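Local coordinates for protein thermoresistant glucokinase (PDB 4EUN) that probably phosphorylates gluconate at the expense of ATP, as a carbohydrate kinase of the gluconokinase type with a P-loop nucleotide-binding fold, at residues A[30-35]-A[189-194]. Numbering follows the deposited sequence.
Sequences RHVVVM and TWLDIA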
loop_
_atom_site.group_PDB
_atom_site.type_symbol
_atom_site.label_atom_id
_atom_site.label_comp_id
_atom_site.label_asym_id
_atom_site.label_seq_id
_atom_site.Cartn_x
_atom_site.Cartn_y
_atom_site.Cartn_z
ATOM N N ARG A 30 -15.821 6.484 -5.817
ATOM C CA ARG A 30 -14.988 6.142 -6.963
ATOM C C ARG A 30 -14.041 5.034 -6.572
ATOM O O ARG A 30 -13.600 4.954 -5.417
ATOM C CB ARG A 30 -14.182 7.354 -7.424
ATOM C CG ARG A 30 -15.028 8.536 -7.863
ATOM C CD ARG A 30 -15.846 8.204 -9.102
ATOM N NE ARG A 30 -14.982 7.865 -10.232
ATOM C CZ ARG A 30 -14.434 8.758 -11.052
ATOM N NH1 ARG A 30 -14.650 10.052 -10.875
ATOM N NH2 ARG A 30 -13.659 8.354 -12.048
ATOM N N HIS A 31 -13.716 4.177 -7.534
ATOM C CA HIS A 31 -12.868 3.034 -7.262
ATOM C C HIS A 31 -11.941 2.810 -8.431
ATOM O O HIS A 31 -12.386 2.533 -9.542
ATOM C CB HIS A 31 -13.736 1.810 -6.949
ATOM C CG HIS A 31 -14.734 2.094 -5.874
ATOM N ND1 HIS A 31 -14.409 2.035 -4.536
ATOM C CD2 HIS A 31 -16.013 2.537 -5.932
ATOM C CE1 HIS A 31 -15.455 2.407 -3.816
ATOM N NE2 HIS A 31 -16.438 2.713 -4.636
ATOM N N VAL A 32 -10.651 2.968 -8.163
ATOM C CA VAL A 32 -9.635 2.964 -9.208
ATOM C C VAL A 32 -8.730 1.770 -8.995
ATOM O O VAL A 32 -8.386 1.440 -7.866
ATOM C CB VAL A 32 -8.795 4.267 -9.161
ATOM C CG1 VAL A 32 -7.760 4.293 -10.284
ATOM C CG2 VAL A 32 -9.705 5.491 -9.250
ATOM N N VAL A 33 -8.356 1.112 -10.090
ATOM C CA VAL A 33 -7.373 0.039 -10.040
ATOM C C VAL A 33 -6.208 0.413 -10.941
ATOM O O VAL A 33 -6.412 0.691 -12.121
ATOM C CB VAL A 33 -7.971 -1.319 -10.502
ATOM C CG1 VAL A 33 -6.877 -2.379 -10.608
ATOM C CG2 VAL A 33 -9.056 -1.770 -9.523
ATOM N N VAL A 34 -5.000 0.436 -10.375
ATOM C CA VAL A 34 -3.792 0.647 -11.164
ATOM C C VAL A 34 -3.254 -0.733 -11.449
ATOM O O VAL A 34 -2.855 -1.450 -10.544
ATOM C CB VAL A 34 -2.726 1.464 -10.408
ATOM C CG1 VAL A 34 -1.541 1.760 -11.335
ATOM C CG2 VAL A 34 -3.341 2.776 -9.878
ATOM N N MET A 35 -3.211 -1.083 -12.727
ATOM C CA MET A 35 -2.868 -2.428 -13.135
ATOM C C MET A 35 -1.573 -2.377 -13.932
ATOM O O MET A 35 -1.393 -1.510 -14.767
ATOM C CB MET A 35 -4.020 -2.999 -13.967
ATOM C CG MET A 35 -3.634 -4.085 -14.930
ATOM S SD MET A 35 -5.056 -4.688 -15.864
ATOM C CE MET A 35 -5.440 -3.314 -16.955
ATOM N N THR A 189 -6.416 14.021 -14.469
ATOM C CA THR A 189 -7.236 14.719 -15.453
ATOM C C THR A 189 -8.317 13.783 -15.976
ATOM O O THR A 189 -9.484 14.159 -16.082
ATOM C CB THR A 189 -6.391 15.245 -16.637
ATOM O OG1 THR A 189 -5.457 16.225 -16.167
ATOM C CG2 THR A 189 -7.283 15.885 -17.683
ATOM N N TRP A 190 -7.927 12.553 -16.292
ATOM C CA TRP A 190 -8.876 11.588 -16.814
ATOM C C TRP A 190 -9.914 11.141 -15.773
ATOM O O TRP A 190 -11.113 11.117 -16.059
ATOM C CB TRP A 190 -8.147 10.379 -17.399
ATOM C CG TRP A 190 -9.102 9.389 -17.940
ATOM C CD1 TRP A 190 -9.843 9.506 -19.081
ATOM C CD2 TRP A 190 -9.456 8.137 -17.353
ATOM N NE1 TRP A 190 -10.633 8.394 -19.242
ATOM C CE2 TRP A 190 -10.410 7.536 -18.199
ATOM C CE3 TRP A 190 -9.057 7.463 -16.197
ATOM C CZ2 TRP A 190 -10.971 6.288 -17.919
ATOM C CZ3 TRP A 190 -9.608 6.226 -15.924
ATOM C CH2 TRP A 190 -10.560 5.653 -16.777
ATOM N N LEU A 191 -9.449 10.790 -14.577
ATOM C CA LEU A 191 -10.331 10.293 -13.522
ATOM C C LEU A 191 -11.374 11.325 -13.115
ATOM O O LEU A 191 -12.508 10.975 -12.784
ATOM C CB LEU A 191 -9.513 9.890 -12.290
ATOM C CG LEU A 191 -8.691 8.609 -12.404
ATOM C CD1 LEU A 191 -7.736 8.486 -11.235
ATOM C CD2 LEU A 191 -9.623 7.413 -12.450
ATOM N N ASP A 192 -10.971 12.593 -13.131
ATOM C CA ASP A 192 -11.828 13.707 -12.737
ATOM C C ASP A 192 -12.579 13.421 -11.439
ATOM O O ASP A 192 -13.803 13.530 -11.375
ATOM C CB ASP A 192 -12.803 14.066 -13.858
ATOM C CG ASP A 192 -13.504 15.386 -13.613
ATOM O OD1 ASP A 192 -12.953 16.225 -12.868
ATOM O OD2 ASP A 192 -14.608 15.580 -14.159
ATOM N N ILE A 193 -11.831 13.033 -10.412
ATOM C CA ILE A 193 -12.413 12.734 -9.114
ATOM C C ILE A 193 -13.019 14.009 -8.566
ATOM O O ILE A 193 -12.354 15.041 -8.513
ATOM C CB ILE A 193 -11.351 12.220 -8.122
ATOM C CG1 ILE A 193 -10.621 10.992 -8.683
ATOM C CG2 ILE A 193 -11.992 11.913 -6.781
ATOM C CD1 ILE A 193 -11.486 9.758 -8.796
ATOM N N ALA A 194 -14.288 13.943 -8.180
ATOM C CA ALA A 194 -14.971 15.119 -7.647
ATOM C C ALA A 194 -14.292 15.534 -6.351
ATOM O O ALA A 194 -13.973 14.682 -5.521
ATOM C CB ALA A 194 -16.443 14.826 -7.415
HETATM O O HOH W 1 -16.176 11.620 -8.954
#
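The guanidinium of R30 carries I193 on one face and has L191 O and a water bonded at its edge, with D192 O a close neighbour there. CD1 of I193 stands 3.8 Å above the plane, over its centre. End-on, R30 NH1 and R30 NH2 each donate to the single carbonyl oxygen L191 O at 3.0 Å, and this oxygen lies only 12° out of the guanidinium plane. The bonds are bent, with N-H...O angles of 141° and 144°; NH2 uses a lone pair in the carbonyl plane, whereas NH1 approaches tilted from it. R30 CB and CG already lie 3.9 Å from I193 CD1, and bends at chi2 and chi3 carry the guanidinium to L191 O and against that same methyl. A water accepting from R30 NH1 and A194 N adds a bridge; the charge itself is met by D127, salt-bridged to NH2. Deeper in, V32 CG2 and L191 CD2 meet tip to tip at 3.7 Å, while V49 of helix 42-53 also touches L191. With D192 at positive phi, the chain has left helix 180-191. The contact thus joins this C-terminal helix to the lead-in and first part of middle strand 31-35 in a P-loop kinase fold whose parallel sheet has strand order 2-3-1-4-5.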